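Long-range contacts in Molybdate/tungstate binding protein (Sporomusa ovata, PDB 1FR3), which binds the oxyanions tungstate and molybdate and probably serves in molybdate homeostasis, holding the anions in pockets of a six-chain assembly: residues K8-V13 with K53-V58; T20-I25 with A37-S42. One frame throughout, in Å; residues are numbered along the deposited sequence.

Overall arrangement
Both contacts belong to one antiparallel sheet, whose strands run in the order 32-39, 22-29, 7-18, 53-58, so that contact 2 (T20-I25 with A37-S42) joins its first pair and contact 1 (K8-V13 with K53-V58) its last. Along the chain, contact 2 is made entirely by residues that lie between the two segments of contact 1, and all four segments fall in the TOBE domain, a family of the OB clan. Their centres lie 16 Å apart, yet they touch where V13 CG1 packs on I25 CG2 at 4.2 Å, strands 7-18 and 22-29 being neighbours. Contact 2 carries backbone and hydroxyl donors for two tungstates; contact 1 continues the sheet into a second subunit.

Contact 1. Residues K8-V13 with K53-V58; sequences KLEATV and KVTALV
K8 lays the start of its side chain over T55, CB 3.7 Å from T55 CG2, and then runs beside L57, its CG, CD and CE all grazing L57 CD1. The chain bends at chi2 (85°), which carries the ammonium off to the carbonyl oxygens of G5 and I3. At the other end of the same face K53 reaches across to T12, and its NZ donates to T12 OG1 over a short 2.6 Å. The opposite face is apolar, made by L9, A11, V54 and A56, with L9 CB meeting A56 CB. At the end of the ladder V13 CG2 packs obliquely against V54 CG1 at 3.9 Å. The backbones form an antiparallel ladder of the OB-like TOBE domain, with L9-A56 and A11-V54 as its hydrogen-bonded pairs, each closed by two backbone bonds; L9 N to A56 O measures 2.9 Å. CA-H...O contacts, such as K8 CA to A56 O, fill the rungs between. Beneath the apolar face lie M27, Y29 and L34. On the far side of strand 53-58, T55 and L57 pair with a strand of the second subunit, extending the sheet across the interface.

Contact 2. Residues T20-I25 with A37-S42; sequences TVMAKI and AITIDS. With WO4 (tungstate(VI)ion), chain R; WO4 (tungstate(VI)ion), chain N.
I25 and I38 form the apolar centre, their side chains crossing at about a right angle with I25 CG1 3.7 Å from I38 CD1. Beside them A23 CB touches I40 CG2, while M22, folded back by bends at chi2 and chi3 (-61° and -67°), lays its CE against the I38 carbonyl and near A37 CB. Two backbone bonds tie A23 to I38, the one from A23 N to I38 O a short 2.7 Å. Where the hairpin opens, I40 N donates to V21 O, and a water bridges that oxygen to D41 OD1. T39, the N-cap of helix 40-46, takes a long bond from S42 N (3.3 Å) on its OG1. This hydroxyl, held between backbone N and carbonyl carbon (chi1 64°), also donates to O1 of one tungstate at 2.8 Å, and T39 N reaches the same O1 at 2.9 Å. A valine here would probably leave that oxygen one donor short and the helix N-terminus without its side-chain cap. I38, T39 and S42 line this anion pocket, completed by bonds from S4, R6, K59 and A60 of the third subunit. The second tungstate lies at T20-M22, where the chain enters strand 22-29, its O1 gripped by M22 N (2.7 Å) and V21 N; the fourth and fifth subunits complete this site with the same amides. Helix 40-46 covers A23 and I25 through V43, and strand 7-18 flanks the hairpin.

Contact 1. Residues K8-V13 with K53-V58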
# COMPACT_ATOMS: atom_id res chain seq x y z
N LYS A 8 13.11 0.77 -8.79
CA LYS A 8 14.27 1.27 -8.09
C LYS A 8 14.71 2.59 -8.74
O LYS A 8 14.94 2.61 -9.96
CB LYS A 8 15.46 0.30 -8.15
CG LYS A 8 15.39 -0.92 -7.26
CD LYS A 8 14.63 -2.08 -7.87
CE LYS A 8 14.99 -3.37 -7.15
NZ LYS A 8 14.23 -4.54 -7.69
N LEU A 9 14.80 3.64 -7.94
CA LEU A 9 15.25 4.93 -8.46
C LEU A 9 16.49 5.38 -7.67
O LEU A 9 16.38 5.60 -6.46
CB LEU A 9 14.16 5.99 -8.39
CG LEU A 9 12.82 5.65 -9.05
CD1 LEU A 9 11.77 6.67 -8.63
CD2 LEU A 9 12.95 5.65 -10.57
N GLU A 10 17.63 5.50 -8.33
CA GLU A 10 18.85 5.93 -7.66
C GLU A 10 18.80 7.45 -7.45
O GLU A 10 18.94 8.21 -8.41
CB GLU A 10 20.09 5.50 -8.44
CG GLU A 10 20.18 3.98 -8.57
CD GLU A 10 21.43 3.53 -9.29
OE1 GLU A 10 22.21 4.38 -9.77
OE2 GLU A 10 21.65 2.30 -9.39
N ALA A 11 18.59 7.87 -6.22
CA ALA A 11 18.39 9.27 -5.90
C ALA A 11 19.34 9.82 -4.84
O ALA A 11 20.20 9.11 -4.33
CB ALA A 11 16.95 9.42 -5.41
N THR A 12 19.18 11.11 -4.56
CA THR A 12 20.02 11.76 -3.56
C THR A 12 19.13 12.45 -2.53
O THR A 12 18.15 13.10 -2.89
CB THR A 12 20.98 12.78 -4.19
OG1 THR A 12 21.87 12.12 -5.10
CG2 THR A 12 21.84 13.47 -3.14
N VAL A 13 19.44 12.26 -1.24
CA VAL A 13 18.65 12.92 -0.20
C VAL A 13 18.94 14.42 -0.19
O VAL A 13 20.11 14.82 -0.13
CB VAL A 13 18.95 12.35 1.20
CG1 VAL A 13 18.13 13.04 2.28
CG2 VAL A 13 18.68 10.85 1.24
N LYS A 53 23.44 9.14 -1.14
CA LYS A 53 22.96 8.48 -2.35
C LYS A 53 22.16 7.27 -1.86
O LYS A 53 22.68 6.48 -1.06
CB LYS A 53 24.09 8.00 -3.26
CG LYS A 53 24.99 9.11 -3.77
CD LYS A 53 24.24 10.15 -4.59
CE LYS A 53 25.19 11.22 -5.10
NZ LYS A 53 24.45 12.46 -5.48
N VAL A 54 20.92 7.18 -2.30
CA VAL A 54 20.03 6.12 -1.85
C VAL A 54 19.22 5.58 -3.02
O VAL A 54 19.25 6.11 -4.13
CB VAL A 54 19.04 6.65 -0.79
CG1 VAL A 54 19.76 7.16 0.45
CG2 VAL A 54 18.17 7.78 -1.35
N THR A 55 18.48 4.50 -2.75
CA THR A 55 17.59 3.95 -3.77
C THR A 55 16.15 4.08 -3.27
O THR A 55 15.81 3.57 -2.20
CB THR A 55 17.91 2.49 -4.12
OG1 THR A 55 19.22 2.43 -4.70
CG2 THR A 55 16.89 1.94 -5.11
N ALA A 56 15.32 4.79 -4.02
CA ALA A 56 13.89 4.87 -3.69
C ALA A 56 13.29 3.57 -4.24
O ALA A 56 13.64 3.19 -5.37
CB ALA A 56 13.23 6.10 -4.27
N LEU A 57 12.47 2.88 -3.46
CA LEU A 57 11.91 1.60 -3.86
C LEU A 57 10.39 1.59 -3.81
O LEU A 57 9.80 1.93 -2.78
CB LEU A 57 12.44 0.51 -2.91
CG LEU A 57 11.91 -0.90 -3.14
CD1 LEU A 57 12.51 -1.50 -4.39
CD2 LEU A 57 12.18 -1.77 -1.92
N VAL A 58 9.74 1.14 -4.88
CA VAL A 58 8.28 1.07 -4.89
C VAL A 58 7.78 -0.26 -5.44
O VAL A 58 8.21 -0.67 -6.52
CB VAL A 58 7.68 2.21 -5.73
CG1 VAL A 58 6.16 2.18 -5.67
CG2 VAL A 58 8.18 3.57 -5.25

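Contact 2. Residues T20-I25 with A37-S42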
# COMPACT_ATOMS: atom_id res chain seq x y z
N THR A 20 7.39 12.72 15.30
CA THR A 20 7.51 11.83 16.46
C THR A 20 7.58 10.37 16.03
O THR A 20 8.26 9.55 16.65
CB THR A 20 6.33 12.03 17.43
OG1 THR A 20 6.31 13.40 17.83
CG2 THR A 20 6.47 11.15 18.66
N VAL A 21 6.86 10.06 14.95
CA VAL A 21 6.81 8.68 14.46
C VAL A 21 7.32 8.54 13.04
O VAL A 21 8.11 7.65 12.74
CB VAL A 21 5.35 8.17 14.54
CG1 VAL A 21 5.18 6.83 13.84
CG2 VAL A 21 4.94 8.08 16.00
N MET A 22 6.90 9.47 12.18
CA MET A 22 7.28 9.46 10.78
C MET A 22 8.33 10.51 10.43
O MET A 22 8.52 11.50 11.13
CB MET A 22 6.03 9.70 9.92
CG MET A 22 4.93 8.67 10.13
SD MET A 22 5.39 6.98 9.75
CE MET A 22 5.62 7.07 7.97
N ALA A 23 8.98 10.30 9.29
CA ALA A 23 9.97 11.23 8.77
C ALA A 23 9.73 11.45 7.28
O ALA A 23 9.38 10.49 6.57
CB ALA A 23 11.38 10.69 8.98
N LYS A 24 9.85 12.68 6.84
CA LYS A 24 9.71 13.01 5.42
C LYS A 24 11.10 13.01 4.81
O LYS A 24 11.97 13.75 5.27
CB LYS A 24 9.05 14.38 5.23
CG LYS A 24 9.02 14.83 3.78
CD LYS A 24 8.36 16.17 3.57
CE LYS A 24 9.07 17.32 4.25
NZ LYS A 24 8.54 18.65 3.79
N ILE A 25 11.32 12.21 3.77
CA ILE A 25 12.62 12.15 3.11
C ILE A 25 12.43 12.78 1.72
O ILE A 25 11.69 12.22 0.91
CB ILE A 25 13.15 10.72 2.94
CG1 ILE A 25 13.02 9.89 4.22
CG2 ILE A 25 14.61 10.74 2.48
CD1 ILE A 25 13.68 10.43 5.45
N ALA A 37 7.70 8.86 2.91
CA ALA A 37 7.32 8.97 4.32
C ALA A 37 7.63 7.61 4.96
O ALA A 37 6.97 6.62 4.65
CB ALA A 37 5.88 9.36 4.48
N ILE A 38 8.66 7.60 5.80
CA ILE A 38 9.11 6.37 6.46
C ILE A 38 9.18 6.59 7.97
O ILE A 38 8.94 7.70 8.43
CB ILE A 38 10.48 5.92 5.93
CG1 ILE A 38 11.59 6.92 6.28
CG2 ILE A 38 10.41 5.72 4.41
CD1 ILE A 38 12.96 6.53 5.79
N THR A 39 9.49 5.54 8.74
CA THR A 39 9.56 5.76 10.19
C THR A 39 10.87 6.43 10.59
O THR A 39 11.89 6.30 9.93
CB THR A 39 9.41 4.44 10.97
OG1 THR A 39 10.53 3.61 10.64
CG2 THR A 39 8.12 3.73 10.59
N ILE A 40 10.83 7.13 11.73
CA ILE A 40 12.05 7.77 12.24
C ILE A 40 13.06 6.68 12.60
O ILE A 40 14.27 6.88 12.51
CB ILE A 40 11.77 8.70 13.42
CG1 ILE A 40 11.12 7.99 14.61
CG2 ILE A 40 10.87 9.85 12.96
CD1 ILE A 40 11.17 8.82 15.88
N ASP A 41 12.56 5.49 12.95
CA ASP A 41 13.41 4.36 13.27
C ASP A 41 14.33 4.03 12.09
O ASP A 41 15.51 3.74 12.25
CB ASP A 41 12.55 3.14 13.61
CG ASP A 41 11.62 3.40 14.78
OD1 ASP A 41 10.71 4.25 14.60
OD2 ASP A 41 11.79 2.77 15.84
N SER A 42 13.75 4.10 10.88
CA SER A 42 14.52 3.81 9.67
C SER A 42 15.57 4.88 9.41
O SER A 42 16.66 4.58 8.91
CB SER A 42 13.57 3.69 8.48
OG SER A 42 12.79 2.51 8.57
W WO4 R . 9.23 2.10 6.78
O1 WO4 R . 10.32 2.88 7.91
O2 WO4 R . 9.92 2.07 5.15
O3 WO4 R . 7.76 3.03 6.74
O4 WO4 R . 8.91 0.44 7.26
W WO4 N . 3.74 12.54 13.09
O1 WO4 N . 4.89 11.24 12.80
O2 WO4 N . 3.62 13.58 11.68
O3 WO4 N . 2.19 11.83 13.50
O4 WO4 N . 4.32 13.52 14.44
O HOH W 1 8.33 5.52 14.42